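Long-range contacts in KLLA0E03807p (Kluyveromyces lactis, PDB 3SQI), which binds DNA through this domain of Ndc10, a probable relative of the tyrosine recombinases that serves as a platform for inner kinetochore assembly in budding yeast: residues Y206-H211 with H359-D364; N148-F153 with W275-D280. All coordinates share one frame; numbering follows the deposited sequence.

The segments alternate along the chain: 148-153, 206-211, 275-280, then 359-364. Each contact therefore closes a long excursion, and the two overlap in sequence. Contact 2 lies about 9 Å from the centre of the chain. It joins the end of helix 133-149 to the loop before helix 304-310. Contact 1 lies further out, about 23 Å from that centre, and sets the end of helix 198-210 against the loop after helix 332-355. The contact centres are about 30 Å apart and their nearest atoms about 13 Å, so they do not touch. Nearest atoms lie about 11 Å (contact 1) and 8 Å (contact 2) from the bound nucleic acid. Both contacts tie loops to helix ends within the DNA-binding domain.

Contact 1: residues Y206-H211 with H359-D364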
loop_
_atom_site.group_PDB
_atom_site.type_symbol
_atom_site.label_atom_id
_atom_site.label_comp_id
_atom_site.label_asym_id
_atom_site.label_seq_id
_atom_site.Cartn_x
_atom_site.Cartn_y
_atom_site.Cartn_z
ATOM N N TYR A 206 -11.895 10.305 4.812
ATOM C CA TYR A 206 -13.099 10.138 4.011
ATOM C C TYR A 206 -14.363 10.459 4.795
ATOM O O TYR A 206 -15.353 10.933 4.233
ATOM C CB TYR A 206 -13.158 8.746 3.386
ATOM C CG TYR A 206 -12.468 8.686 2.045
ATOM C CD1 TYR A 206 -12.561 7.562 1.237
ATOM C CD2 TYR A 206 -11.725 9.762 1.584
ATOM C CE1 TYR A 206 -11.934 7.514 0.007
ATOM C CE2 TYR A 206 -11.096 9.724 0.361
ATOM C CZ TYR A 206 -11.201 8.599 -0.423
ATOM O OH TYR A 206 -10.571 8.571 -1.644
ATOM N N TYR A 207 -14.327 10.208 6.098
ATOM C CA TYR A 207 -15.412 10.645 6.959
ATOM C C TYR A 207 -15.481 12.164 6.904
ATOM O O TYR A 207 -16.539 12.740 6.655
ATOM C CB TYR A 207 -15.190 10.175 8.394
ATOM C CG TYR A 207 -16.360 10.444 9.313
ATOM C CD1 TYR A 207 -17.492 9.638 9.285
ATOM C CD2 TYR A 207 -16.333 11.503 10.213
ATOM C CE1 TYR A 207 -18.564 9.880 10.127
ATOM C CE2 TYR A 207 -17.401 11.751 11.060
ATOM C CZ TYR A 207 -18.510 10.936 11.013
ATOM O OH TYR A 207 -19.569 11.182 11.854
ATOM N N LEU A 208 -14.342 12.812 7.119
ATOM C CA LEU A 208 -14.278 14.268 7.061
ATOM C C LEU A 208 -14.737 14.811 5.708
ATOM O O LEU A 208 -15.433 15.821 5.629
ATOM C CB LEU A 208 -12.855 14.745 7.359
ATOM C CG LEU A 208 -12.311 14.397 8.746
ATOM C CD1 LEU A 208 -10.982 15.088 8.975
ATOM C CD2 LEU A 208 -13.297 14.802 9.823
ATOM N N ARG A 209 -14.334 14.127 4.645
ATOM C CA ARG A 209 -14.589 14.573 3.284
ATOM C C ARG A 209 -16.068 14.470 2.960
ATOM O O ARG A 209 -16.657 15.372 2.364
ATOM C CB ARG A 209 -13.780 13.714 2.306
ATOM C CG ARG A 209 -14.000 14.015 0.825
ATOM C CD ARG A 209 -13.001 13.225 -0.021
ATOM N NE ARG A 209 -13.286 13.271 -1.454
ATOM C CZ ARG A 209 -12.670 12.517 -2.361
ATOM N NH1 ARG A 209 -11.733 11.653 -1.985
ATOM N NH2 ARG A 209 -12.995 12.621 -3.645
ATOM N N PHE A 210 -16.671 13.370 3.384
ATOM C CA PHE A 210 -18.015 13.031 2.947
ATOM C C PHE A 210 -19.119 13.364 3.947
ATOM O O PHE A 210 -20.018 14.147 3.644
ATOM C CB PHE A 210 -18.064 11.570 2.533
ATOM C CG PHE A 210 -17.387 11.310 1.235
ATOM C CD1 PHE A 210 -17.918 11.820 0.064
ATOM C CD2 PHE A 210 -16.215 10.577 1.177
ATOM C CE1 PHE A 210 -17.304 11.595 -1.146
ATOM C CE2 PHE A 210 -15.590 10.348 -0.032
ATOM C CZ PHE A 210 -16.136 10.857 -1.197
ATOM N N HIS A 211 -19.071 12.741 5.117
ATOM C CA HIS A 211 -19.970 13.107 6.198
ATOM C C HIS A 211 -19.751 14.574 6.579
ATOM O O HIS A 211 -20.705 15.325 6.797
ATOM C CB HIS A 211 -19.738 12.193 7.403
ATOM C CG HIS A 211 -20.564 12.546 8.600
ATOM N ND1 HIS A 211 -21.169 11.594 9.392
ATOM C CD2 HIS A 211 -20.879 13.744 9.148
ATOM C CE1 HIS A 211 -21.825 12.190 10.372
ATOM N NE2 HIS A 211 -21.664 13.495 10.247
ATOM N N HIS A 359 -8.909 15.897 18.188
ATOM C CA HIS A 359 -8.988 15.781 16.736
ATOM C C HIS A 359 -10.358 16.197 16.188
ATOM O O HIS A 359 -11.386 15.930 16.806
ATOM C CB HIS A 359 -8.644 14.355 16.305
ATOM C CG HIS A 359 -8.337 14.220 14.847
ATOM N ND1 HIS A 359 -9.275 14.445 13.863
ATOM C CD2 HIS A 359 -7.197 13.874 14.206
ATOM C CE1 HIS A 359 -8.726 14.246 12.679
ATOM N NE2 HIS A 359 -7.464 13.902 12.859
ATOM N N ASP A 360 -10.357 16.845 15.025
ATOM C CA ASP A 360 -11.580 17.346 14.399
ATOM C C ASP A 360 -12.676 16.295 14.343
ATOM O O ASP A 360 -13.854 16.598 14.544
ATOM C CB ASP A 360 -11.308 17.834 12.972
ATOM C CG ASP A 360 -10.482 19.108 12.923
ATOM O OD1 ASP A 360 -10.241 19.721 13.991
ATOM O OD2 ASP A 360 -10.086 19.498 11.801
ATOM N N ILE A 361 -12.291 15.061 14.051
ATOM C CA ILE A 361 -13.265 13.988 13.890
ATOM C C ILE A 361 -14.205 13.884 15.097
ATOM O O ILE A 361 -15.404 13.653 14.942
ATOM C CB ILE A 361 -12.579 12.622 13.622
ATOM C CG1 ILE A 361 -13.478 11.734 12.765
ATOM C CG2 ILE A 361 -12.191 11.931 14.929
ATOM C CD1 ILE A 361 -12.988 10.314 12.652
ATOM N N PHE A 362 -13.655 14.084 16.290
ATOM C CA PHE A 362 -14.409 13.902 17.522
ATOM C C PHE A 362 -15.388 15.035 17.783
ATOM O O PHE A 362 -16.175 14.981 18.726
ATOM C CB PHE A 362 -13.456 13.730 18.703
ATOM C CG PHE A 362 -12.558 12.541 18.571
ATOM C CD1 PHE A 362 -13.079 11.262 18.619
ATOM C CD2 PHE A 362 -11.198 12.700 18.387
ATOM C CE1 PHE A 362 -12.262 10.163 18.491
ATOM C CE2 PHE A 362 -10.372 11.598 18.261
ATOM C CZ PHE A 362 -10.908 10.329 18.310
ATOM N N LEU A 363 -15.336 16.061 16.945
ATOM C CA LEU A 363 -16.197 17.221 17.131
ATOM C C LEU A 363 -17.590 17.018 16.547
ATOM O O LEU A 363 -18.476 17.845 16.746
ATOM C CB LEU A 363 -15.545 18.480 16.556
ATOM C CG LEU A 363 -14.589 19.168 17.530
ATOM C CD1 LEU A 363 -13.493 18.205 17.976
ATOM C CD2 LEU A 363 -13.999 20.429 16.918
ATOM N N ASP A 364 -17.790 15.917 15.833
ATOM C CA ASP A 364 -19.106 15.641 15.276
ATOM C C ASP A 364 -20.072 15.210 16.378
ATOM O O ASP A 364 -19.712 14.440 17.269
ATOM C CB ASP A 364 -19.025 14.582 14.175
ATOM C CG ASP A 364 -20.022 14.830 13.056
ATOM O OD1 ASP A 364 -20.308 16.009 12.756
ATOM O OD2 ASP A 364 -20.522 13.844 12.477
#
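Y207 and L208 meet I361 in the apolar part of this contact. The tyrosine ring brings CD2 to 3.8 Å from I361 CG1, and the two side chains cross at about a right angle. L208 CD2 lies 4.1 Å from I361 CA, while L208 CD1 comes to the edge of the H359 imidazole. I361 also packs on L349 of helix 332-355, and L208 on V213. The contact thus seats the C-terminal turn of helix 198-210 against a short 3-10 turn, residues 360-363, in the loop that follows helix 332-355. This belongs to the largely helical DNA-binding domain, whose fold is probably related to that of tyrosine recombinases.

The polar part lies at the other end. Y207 OH donates to D364 OD2 at 2.9 Å, although the hydroxyl sits too close to a neighbouring atom, so the bond is doubtful in detail. CG of Y207 lies anti to the backbone N (chi1 -173°), which carries the hydroxyl out to the aspartate. Ring and carboxylate planes stand 81° apart. D364 OD1 accepts a hydrogen bond from K214 N. Just before the 3-10 turn, H359 ND1 accepts from I361 N at 3.1 Å, in the imidazole plane and nearly straight (176°).

Contact 2: residues N148-F153 with W275-D280; sequences NTNVSF and WPQFPD
N150 lays its side-chain amide across the backbone of P276 and the start of the Q277 side chain. It is the first residue past helix 133-149 and has left-handed backbone angles (phi 43°). In the DNA-binding domain, whose fold is probably related to that of tyrosine recombinases, the C-terminal end of this helix meets the extended loop of W275-F278. S152 is the N-cap of helix 153-158, so N150 sits in the short link between two helices.

With chi1 at -179°, CG of N150 points away from its own backbone N and over the loop. Its CB lies 3.5 Å from P276 O. ND2 is 3.3 Å from the same carbonyl oxygen, but the angle is too poor for a hydrogen bond. ND2 also abuts Q277 CG, and the two amide planes are 65° apart. OD1 reaches W275 CB at 4.1 Å; its main polar partner is K146 NZ, back in the helix. Replacing N150 by an alanine removes the amide, which would probably leave K146 NZ without this acceptor and open a gap beside P276 and Q277 CG.

The W275 ring meets F101 and F147 edge-to-face, and F278 packs on Y306 and M310 of helix 304-310. T149 crosses F278 at about a right angle. Its OG1 lies in the plane of the F278 ring, at the edge, 3.9 Å from CE2.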
loop_
_atom_site.group_PDB
_atom_site.type_symbol
_atom_site.label_atom_id
_atom_site.label_comp_id
_atom_site.label_asym_id
_atom_site.label_seq_id
_atom_site.Cartn_x
_atom_site.Cartn_y
_atom_site.Cartn_z
ATOM N N ASN A 148 3.782 3.377 0.420
ATOM C CA ASN A 148 3.390 1.960 0.386
ATOM C C ASN A 148 3.346 1.324 -1.009
ATOM O O ASN A 148 3.761 0.186 -1.193
ATOM C CB ASN A 148 2.059 1.729 1.110
ATOM C CG ASN A 148 2.246 1.415 2.582
ATOM O OD1 ASN A 148 3.020 2.075 3.276
ATOM N ND2 ASN A 148 1.551 0.388 3.062
ATOM N N THR A 149 2.807 2.056 -1.975
ATOM C CA THR A 149 2.656 1.561 -3.337
ATOM C C THR A 149 3.791 1.943 -4.308
ATOM O O THR A 149 3.895 1.381 -5.398
ATOM C CB THR A 149 1.351 2.098 -3.934
ATOM O OG1 THR A 149 1.066 1.408 -5.152
ATOM C CG2 THR A 149 1.479 3.600 -4.226
ATOM N N ASN A 150 4.642 2.881 -3.907
ATOM C CA ASN A 150 5.646 3.464 -4.807
ATOM C C ASN A 150 5.153 3.799 -6.229
ATOM O O ASN A 150 5.624 3.224 -7.208
ATOM C CB ASN A 150 6.903 2.594 -4.863
ATOM C CG ASN A 150 7.970 3.182 -5.755
ATOM O OD1 ASN A 150 8.539 4.231 -5.454
ATOM N ND2 ASN A 150 8.246 2.511 -6.865
ATOM N N VAL A 151 4.231 4.755 -6.340
ATOM C CA VAL A 151 3.640 5.108 -7.636
ATOM C C VAL A 151 3.940 6.549 -8.103
ATOM O O VAL A 151 4.117 7.463 -7.296
ATOM C CB VAL A 151 2.101 4.877 -7.629
ATOM C CG1 VAL A 151 1.489 5.286 -8.961
ATOM C CG2 VAL A 151 1.773 3.419 -7.323
ATOM N N SER A 152 3.989 6.741 -9.417
ATOM C CA SER A 152 4.125 8.072 -9.993
ATOM C C SER A 152 3.007 8.989 -9.513
ATOM O O SER A 152 1.893 8.534 -9.267
ATOM C CB SER A 152 4.063 7.980 -11.514
ATOM O OG SER A 152 3.647 9.212 -12.074
ATOM N N PHE A 153 3.291 10.280 -9.376
ATOM C CA PHE A 153 2.239 11.224 -9.006
ATOM C C PHE A 153 1.156 11.291 -10.074
ATOM O O PHE A 153 -0.028 11.097 -9.789
ATOM C CB PHE A 153 2.803 12.623 -8.779
ATOM C CG PHE A 153 1.741 13.683 -8.637
ATOM C CD1 PHE A 153 1.205 13.984 -7.393
ATOM C CD2 PHE A 153 1.271 14.366 -9.747
ATOM C CE1 PHE A 153 0.225 14.950 -7.259
ATOM C CE2 PHE A 153 0.294 15.335 -9.619
ATOM C CZ PHE A 153 -0.231 15.626 -8.373
ATOM N N TRP A 275 13.909 1.898 -4.746
ATOM C CA TRP A 275 12.734 1.303 -4.120
ATOM C C TRP A 275 11.993 0.239 -4.941
ATOM O O TRP A 275 11.878 0.346 -6.171
ATOM C CB TRP A 275 11.765 2.402 -3.694
ATOM C CG TRP A 275 12.202 3.090 -2.454
ATOM C CD1 TRP A 275 13.458 3.102 -1.922
ATOM C CD2 TRP A 275 11.380 3.848 -1.562
ATOM N NE1 TRP A 275 13.472 3.835 -0.761
ATOM C CE2 TRP A 275 12.208 4.303 -0.518
ATOM C CE3 TRP A 275 10.024 4.189 -1.550
ATOM C CZ2 TRP A 275 11.726 5.083 0.527
ATOM C CZ3 TRP A 275 9.548 4.959 -0.516
ATOM C CH2 TRP A 275 10.397 5.399 0.512
ATOM N N PRO A 276 11.483 -0.787 -4.242
ATOM C CA PRO A 276 10.598 -1.855 -4.716
ATOM C C PRO A 276 9.375 -1.319 -5.448
ATOM O O PRO A 276 8.896 -0.230 -5.117
ATOM C CB PRO A 276 10.151 -2.522 -3.416
ATOM C CG PRO A 276 11.317 -2.352 -2.512
ATOM C CD PRO A 276 11.916 -1.014 -2.853
ATOM N N GLN A 277 8.880 -2.095 -6.414
ATOM C CA GLN A 277 7.695 -1.754 -7.204
ATOM C C GLN A 277 6.794 -2.968 -7.456
ATOM O O GLN A 277 7.245 -4.110 -7.406
ATOM C CB GLN A 277 8.113 -1.188 -8.561
ATOM C CG GLN A 277 8.963 0.050 -8.493
ATOM C CD GLN A 277 9.605 0.367 -9.830
ATOM O OE1 GLN A 277 10.831 0.416 -9.945
ATOM N NE2 GLN A 277 8.778 0.572 -10.854
ATOM N N PHE A 278 5.519 -2.723 -7.736
ATOM C CA PHE A 278 4.664 -3.797 -8.227
ATOM C C PHE A 278 4.983 -4.034 -9.699
ATOM O O PHE A 278 5.394 -3.112 -10.404
ATOM C CB PHE A 278 3.177 -3.462 -8.054
ATOM C CG PHE A 278 2.702 -3.517 -6.631
ATOM C CD1 PHE A 278 2.793 -4.691 -5.899
ATOM C CD2 PHE A 278 2.159 -2.395 -6.025
ATOM C CE1 PHE A 278 2.362 -4.740 -4.582
ATOM C CE2 PHE A 278 1.726 -2.438 -4.712
ATOM C CZ PHE A 278 1.825 -3.613 -3.990
ATOM N N PRO A 279 4.809 -5.277 -10.164
ATOM C CA PRO A 279 4.967 -5.648 -11.573
ATOM C C PRO A 279 3.870 -5.004 -12.396
ATOM O O PRO A 279 3.047 -4.291 -11.820
ATOM C CB PRO A 279 4.753 -7.160 -11.552
ATOM C CG PRO A 279 5.023 -7.572 -10.143
ATOM C CD PRO A 279 4.546 -6.445 -9.311
ATOM N N ASP A 280 3.840 -5.238 -13.705
ATOM C CA ASP A 280 2.682 -4.801 -14.481
ATOM C C ASP A 280 1.954 -5.948 -15.163
ATOM O O ASP A 280 2.573 -6.894 -15.650
ATOM C CB ASP A 280 3.029 -3.726 -15.505
ATOM C CG ASP A 280 1.793 -3.187 -16.209
ATOM O OD1 ASP A 280 1.620 -3.460 -17.417
ATOM O OD2 ASP A 280 0.982 -2.506 -15.542
#